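Local coordinates for protein lipoteichoic acid primase (Listeria monocytogenes, PDB 4UOP) that is the extracellular catalytic domain of a lipoteichoic acid primase, a sulfatase-family protein with a bound magnesium ion, at residues 93-105 with 305-317. Numbering follows the deposited sequence.
Sequences TMYSNQFFQTVSK and TQLKAEPADDYRI
Arg316 reaches from the 305-317 segment, next to its short, weakly bonded helix, to the place where strand 94-100 is interrupted, in the central mixed sheet of this sulfatase-type fold. A single antiparallel bridge, Phe100 to Arg316, joins the backbones: Ile317 N donates to Phe99 O (2.8 Å) and Gln101 N to Tyr315 O (3.1 Å). The side chain of Arg316 runs outward from there. Arg316 CB sits 3.8 Å from Phe99 O, and Arg316 CG lies 3.7 Å from Phe100 CE1, approaching that ring obliquely. Bends at chi2 (148°) and chi3 (62°) then turn the chain toward Asn97. Arg316 NE (3.1 Å) and Arg316 NH2 (3.0 Å) both grip Asn97 O side-on, close to the guanidinium plane. NH1 instead forms a salt bridge with Asp313 OD1, which takes Leu307 N on the opposite face of its carboxylate; both ends of the guanidinium are thus held, which should fix its rotation. Asn97 ND2 lies against Thr305 CG2, while OD1 is bonded to Arg70. Farther on, the Gln101 amide stacks on Tyr315, planes 15° apart, while its OE1 accepts from His286 N, beside the magnesium ligand His285. Gln101 NE2 rests over the centre of the tyrosine ring, with Pro311 CG against the other face.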
loop_
_atom_site.group_PDB
_atom_site.type_symbol
_atom_site.label_atom_id
_atom_site.label_comp_id
_atom_site.label_asym_id
_atom_site.label_seq_id
_atom_site.Cartn_x
_atom_site.Cartn_y
_atom_site.Cartn_z
ATOM N N THR B 93 35.841 -6.776 1.506
ATOM C CA THR B 93 34.569 -7.474 1.720
ATOM C C THR B 93 34.101 -8.167 0.455
ATOM O O THR B 93 34.644 -7.959 -0.634
ATOM C CB THR B 93 33.453 -6.479 2.115
ATOM O OG1 THR B 93 33.283 -5.524 1.067
ATOM C CG2 THR B 93 33.793 -5.777 3.386
ATOM N N MET B 94 33.085 -9.000 0.603
ATOM C CA MET B 94 32.274 -9.401 -0.525
ATOM C C MET B 94 31.142 -8.363 -0.613
ATOM O O MET B 94 30.462 -8.083 0.385
ATOM C CB MET B 94 31.720 -10.799 -0.327
ATOM C CG MET B 94 32.784 -11.894 -0.412
ATOM S SD MET B 94 32.055 -13.488 -0.023
ATOM C CE MET B 94 33.478 -14.573 -0.190
ATOM N N TYR B 95 30.968 -7.783 -1.782
ATOM C CA TYR B 95 29.968 -6.739 -1.958
ATOM C C TYR B 95 29.243 -6.950 -3.269
ATOM O O TYR B 95 29.714 -7.687 -4.144
ATOM C CB TYR B 95 30.623 -5.353 -1.886
ATOM C CG TYR B 95 31.524 -5.042 -3.052
ATOM C CD1 TYR B 95 32.849 -5.462 -3.068
ATOM C CD2 TYR B 95 31.028 -4.375 -4.169
ATOM C CE1 TYR B 95 33.669 -5.192 -4.159
ATOM C CE2 TYR B 95 31.824 -4.107 -5.258
ATOM C CZ TYR B 95 33.145 -4.508 -5.249
ATOM O OH TYR B 95 33.908 -4.225 -6.348
ATOM N N SER B 96 28.081 -6.318 -3.393
ATOM C CA SER B 96 27.251 -6.479 -4.571
ATOM C C SER B 96 26.860 -5.168 -5.199
ATOM O O SER B 96 26.479 -4.231 -4.507
ATOM C CB SER B 96 25.975 -7.217 -4.222
ATOM O OG SER B 96 25.123 -7.279 -5.342
ATOM N N ASN B 97 26.939 -5.125 -6.524
ATOM C CA ASN B 97 26.419 -4.010 -7.323
ATOM C C ASN B 97 25.060 -4.315 -7.931
ATOM O O ASN B 97 24.558 -3.538 -8.737
ATOM C CB ASN B 97 27.409 -3.649 -8.433
ATOM C CG ASN B 97 28.710 -3.126 -7.891
ATOM O OD1 ASN B 97 28.732 -2.441 -6.868
ATOM N ND2 ASN B 97 29.805 -3.465 -8.555
ATOM N N GLN B 98 24.481 -5.455 -7.555
ATOM C CA GLN B 98 23.150 -5.852 -8.009
ATOM C C GLN B 98 22.394 -6.503 -6.865
ATOM O O GLN B 98 22.008 -7.679 -6.906
ATOM C CB GLN B 98 23.235 -6.816 -9.190
ATOM C CG GLN B 98 23.809 -6.228 -10.453
ATOM C CD GLN B 98 23.747 -7.200 -11.623
ATOM O OE1 GLN B 98 23.875 -8.412 -11.453
ATOM N NE2 GLN B 98 23.584 -6.663 -12.822
ATOM N N PHE B 99 22.229 -5.742 -5.797
ATOM C CA PHE B 99 21.493 -6.204 -4.647
ATOM C C PHE B 99 20.290 -5.303 -4.514
ATOM O O PHE B 99 20.425 -4.075 -4.588
ATOM C CB PHE B 99 22.373 -6.157 -3.404
ATOM C CG PHE B 99 21.829 -6.941 -2.259
ATOM C CD1 PHE B 99 22.127 -8.294 -2.132
ATOM C CD2 PHE B 99 21.010 -6.351 -1.317
ATOM C CE1 PHE B 99 21.606 -9.035 -1.091
ATOM C CE2 PHE B 99 20.502 -7.092 -0.251
ATOM C CZ PHE B 99 20.792 -8.440 -0.153
ATOM N N PHE B 100 19.107 -5.893 -4.346
ATOM C CA PHE B 100 17.863 -5.133 -4.475
ATOM C C PHE B 100 17.020 -5.053 -3.216
ATOM O O PHE B 100 16.978 -5.983 -2.421
ATOM C CB PHE B 100 16.999 -5.732 -5.574
ATOM C CG PHE B 100 17.636 -5.713 -6.920
ATOM C CD1 PHE B 100 17.584 -4.567 -7.710
ATOM C CD2 PHE B 100 18.312 -6.831 -7.408
ATOM C CE1 PHE B 100 18.156 -4.558 -8.970
ATOM C CE2 PHE B 100 18.889 -6.814 -8.666
ATOM C CZ PHE B 100 18.820 -5.680 -9.441
ATOM N N GLN B 101 16.370 -3.906 -3.034
ATOM C CA GLN B 101 15.368 -3.747 -1.996
ATOM C C GLN B 101 14.175 -4.670 -2.279
ATOM O O GLN B 101 13.836 -4.904 -3.431
ATOM C CB GLN B 101 14.871 -2.292 -1.956
ATOM C CG GLN B 101 14.215 -1.804 -3.231
ATOM C CD GLN B 101 13.664 -0.393 -3.122
ATOM O OE1 GLN B 101 14.415 0.557 -2.950
ATOM N NE2 GLN B 101 12.348 -0.252 -3.239
ATOM N N THR B 102 13.562 -5.183 -1.224
ATOM C CA THR B 102 12.337 -5.944 -1.321
ATOM C C THR B 102 11.380 -5.378 -0.278
ATOM O O THR B 102 11.263 -5.920 0.830
ATOM C CB THR B 102 12.565 -7.464 -1.093
ATOM O OG1 THR B 102 13.173 -7.716 0.182
ATOM C CG2 THR B 102 13.444 -8.039 -2.186
ATOM N N VAL B 103 10.741 -4.267 -0.624
ATOM C CA VAL B 103 9.887 -3.553 0.318
ATOM C C VAL B 103 8.534 -3.291 -0.300
ATOM O O VAL B 103 8.339 -3.513 -1.490
ATOM C CB VAL B 103 10.531 -2.233 0.822
ATOM C CG1 VAL B 103 11.858 -2.509 1.510
ATOM C CG2 VAL B 103 10.726 -1.231 -0.296
ATOM N N SER B 104 7.602 -2.815 0.514
ATOM C CA SER B 104 6.237 -2.593 0.085
ATOM C C SER B 104 5.711 -1.266 0.667
ATOM O O SER B 104 6.323 -0.224 0.446
ATOM C CB SER B 104 5.405 -3.796 0.551
ATOM O OG SER B 104 4.091 -3.651 0.120
ATOM N N LYS B 105 4.618 -1.319 1.434
ATOM C CA LYS B 105 3.903 -0.134 1.913
ATOM C C LYS B 105 4.686 0.688 2.930
ATOM O O LYS B 105 4.620 1.918 2.951
ATOM C CB LYS B 105 2.599 -0.588 2.620
ATOM C CG LYS B 105 1.338 -0.447 1.791
ATOM C CD LYS B 105 0.095 -1.058 2.473
ATOM C CE LYS B 105 -0.740 0.031 3.162
ATOM N NZ LYS B 105 -1.653 -0.434 4.252
ATOM N N THR B 305 27.966 1.068 -12.714
ATOM C CA THR B 305 27.308 -0.253 -12.789
ATOM C C THR B 305 25.826 -0.093 -13.077
ATOM O O THR B 305 24.999 -0.897 -12.648
ATOM C CB THR B 305 27.565 -1.084 -11.513
ATOM O OG1 THR B 305 27.168 -0.346 -10.341
ATOM C CG2 THR B 305 29.036 -1.449 -11.411
ATOM N N GLN B 306 25.502 0.937 -13.857
ATOM C CA GLN B 306 24.141 1.283 -14.200
ATOM C C GLN B 306 23.408 0.117 -14.829
ATOM O O GLN B 306 23.949 -0.584 -15.697
ATOM C CB GLN B 306 24.142 2.464 -15.179
ATOM C CG GLN B 306 22.786 2.882 -15.708
ATOM C CD GLN B 306 22.867 4.070 -16.671
ATOM O OE1 GLN B 306 23.931 4.384 -17.196
ATOM N NE2 GLN B 306 21.747 4.725 -16.898
ATOM N N LEU B 307 22.167 -0.064 -14.403
ATOM C CA LEU B 307 21.228 -0.899 -15.116
ATOM C C LEU B 307 20.331 0.033 -15.938
ATOM O O LEU B 307 19.681 0.945 -15.401
ATOM C CB LEU B 307 20.396 -1.727 -14.142
ATOM C CG LEU B 307 21.144 -2.455 -13.025
ATOM C CD1 LEU B 307 20.162 -3.271 -12.202
ATOM C CD2 LEU B 307 22.288 -3.318 -13.534
ATOM N N LYS B 308 20.298 -0.180 -17.243
ATOM C CA LYS B 308 19.502 0.667 -18.118
ATOM C C LYS B 308 18.088 0.124 -18.197
ATOM O O LYS B 308 17.579 -0.179 -19.280
ATOM C CB LYS B 308 20.152 0.785 -19.505
ATOM C CG LYS B 308 21.474 1.529 -19.475
ATOM C CD LYS B 308 22.029 1.744 -20.877
ATOM C CE LYS B 308 23.515 2.072 -20.855
ATOM N NZ LYS B 308 24.058 2.254 -22.233
ATOM N N ALA B 309 17.462 0.015 -17.027
ATOM C CA ALA B 309 16.087 -0.390 -16.906
ATOM C C ALA B 309 15.593 0.230 -15.619
ATOM O O ALA B 309 16.335 0.273 -14.638
ATOM C CB ALA B 309 15.984 -1.904 -16.844
ATOM N N GLU B 310 14.375 0.752 -15.619
ATOM C CA GLU B 310 13.800 1.291 -14.394
ATOM C C GLU B 310 12.530 0.520 -14.042
ATOM O O GLU B 310 11.795 0.090 -14.925
ATOM C CB GLU B 310 13.569 2.814 -14.473
ATOM C CG GLU B 310 14.854 3.656 -14.535
ATOM C CD GLU B 310 15.571 3.939 -13.190
ATOM O OE1 GLU B 310 15.433 3.196 -12.159
ATOM O OE2 GLU B 310 16.329 4.955 -13.173
ATOM N N PRO B 311 12.278 0.322 -12.737
ATOM C CA PRO B 311 13.016 0.926 -11.619
ATOM C C PRO B 311 14.232 0.141 -11.125
ATOM O O PRO B 311 14.727 0.421 -10.027
ATOM C CB PRO B 311 11.956 0.996 -10.534
ATOM C CG PRO B 311 11.167 -0.245 -10.758
ATOM C CD PRO B 311 11.105 -0.422 -12.254
ATOM N N ALA B 312 14.722 -0.805 -11.930
ATOM C CA ALA B 312 15.824 -1.654 -11.539
ATOM C C ALA B 312 17.015 -0.861 -11.039
ATOM O O ALA B 312 17.568 -1.189 -9.991
ATOM C CB ALA B 312 16.254 -2.564 -12.693
ATOM N N ASP B 313 17.418 0.177 -11.761
ATOM C CA ASP B 313 18.635 0.873 -11.373
ATOM C C ASP B 313 18.521 1.478 -9.979
ATOM O O ASP B 313 19.432 1.318 -9.188
ATOM C CB ASP B 313 19.046 1.971 -12.337
ATOM C CG ASP B 313 20.493 2.384 -12.135
ATOM O OD1 ASP B 313 21.374 1.491 -12.046
ATOM O OD2 ASP B 313 20.764 3.600 -12.037
ATOM N N ASP B 314 17.414 2.171 -9.698
ATOM C CA ASP B 314 17.201 2.809 -8.390
ATOM C C ASP B 314 16.970 1.829 -7.261
ATOM O O ASP B 314 17.324 2.101 -6.124
ATOM C CB ASP B 314 15.999 3.764 -8.431
ATOM C CG ASP B 314 16.305 5.074 -9.150
ATOM O OD1 ASP B 314 17.483 5.434 -9.329
ATOM O OD2 ASP B 314 15.339 5.763 -9.494
ATOM N N TYR B 315 16.419 0.661 -7.573
ATOM C CA TYR B 315 16.132 -0.312 -6.533
ATOM C C TYR B 315 17.382 -1.012 -6.000
ATOM O O TYR B 315 17.311 -1.759 -5.039
ATOM C CB TYR B 315 15.110 -1.335 -7.040
ATOM C CG TYR B 315 13.673 -0.867 -6.975
ATOM C CD1 TYR B 315 13.344 0.473 -7.113
ATOM C CD2 TYR B 315 12.637 -1.771 -6.820
ATOM C CE1 TYR B 315 12.026 0.904 -7.081
ATOM C CE2 TYR B 315 11.314 -1.354 -6.799
ATOM C CZ TYR B 315 11.017 -0.012 -6.934
ATOM O OH TYR B 315 9.717 0.441 -6.923
ATOM N N ARG B 316 18.537 -0.771 -6.619
ATOM C CA ARG B 316 19.768 -1.302 -6.084
ATOM C C ARG B 316 20.153 -0.580 -4.797
ATOM O O ARG B 316 20.179 0.662 -4.749
ATOM C CB ARG B 316 20.915 -1.201 -7.096
ATOM C CG ARG B 316 20.636 -1.793 -8.482
ATOM C CD ARG B 316 21.379 -1.039 -9.586
ATOM N NE ARG B 316 22.764 -1.152 -9.380
ATOM C CZ ARG B 316 23.692 -0.248 -9.674
ATOM N NH1 ARG B 316 23.446 0.925 -10.253
ATOM N NH2 ARG B 316 24.914 -0.582 -9.390
ATOM N N ILE B 317 20.502 -1.366 -3.792
ATOM C CA ILE B 317 20.926 -0.879 -2.492
ATOM C C ILE B 317 22.328 -1.410 -2.257
ATOM O O ILE B 317 22.662 -2.516 -2.716
ATOM C CB ILE B 317 19.976 -1.323 -1.344
ATOM C CG1 ILE B 317 19.605 -2.803 -1.490
ATOM C CG2 ILE B 317 18.714 -0.483 -1.379
ATOM C CD1 ILE B 317 18.905 -3.434 -0.306
HETATM O O HOH W 1 23.795 -3.247 -5.191
HETATM O O HOH W 2 25.037 -3.448 -11.556
#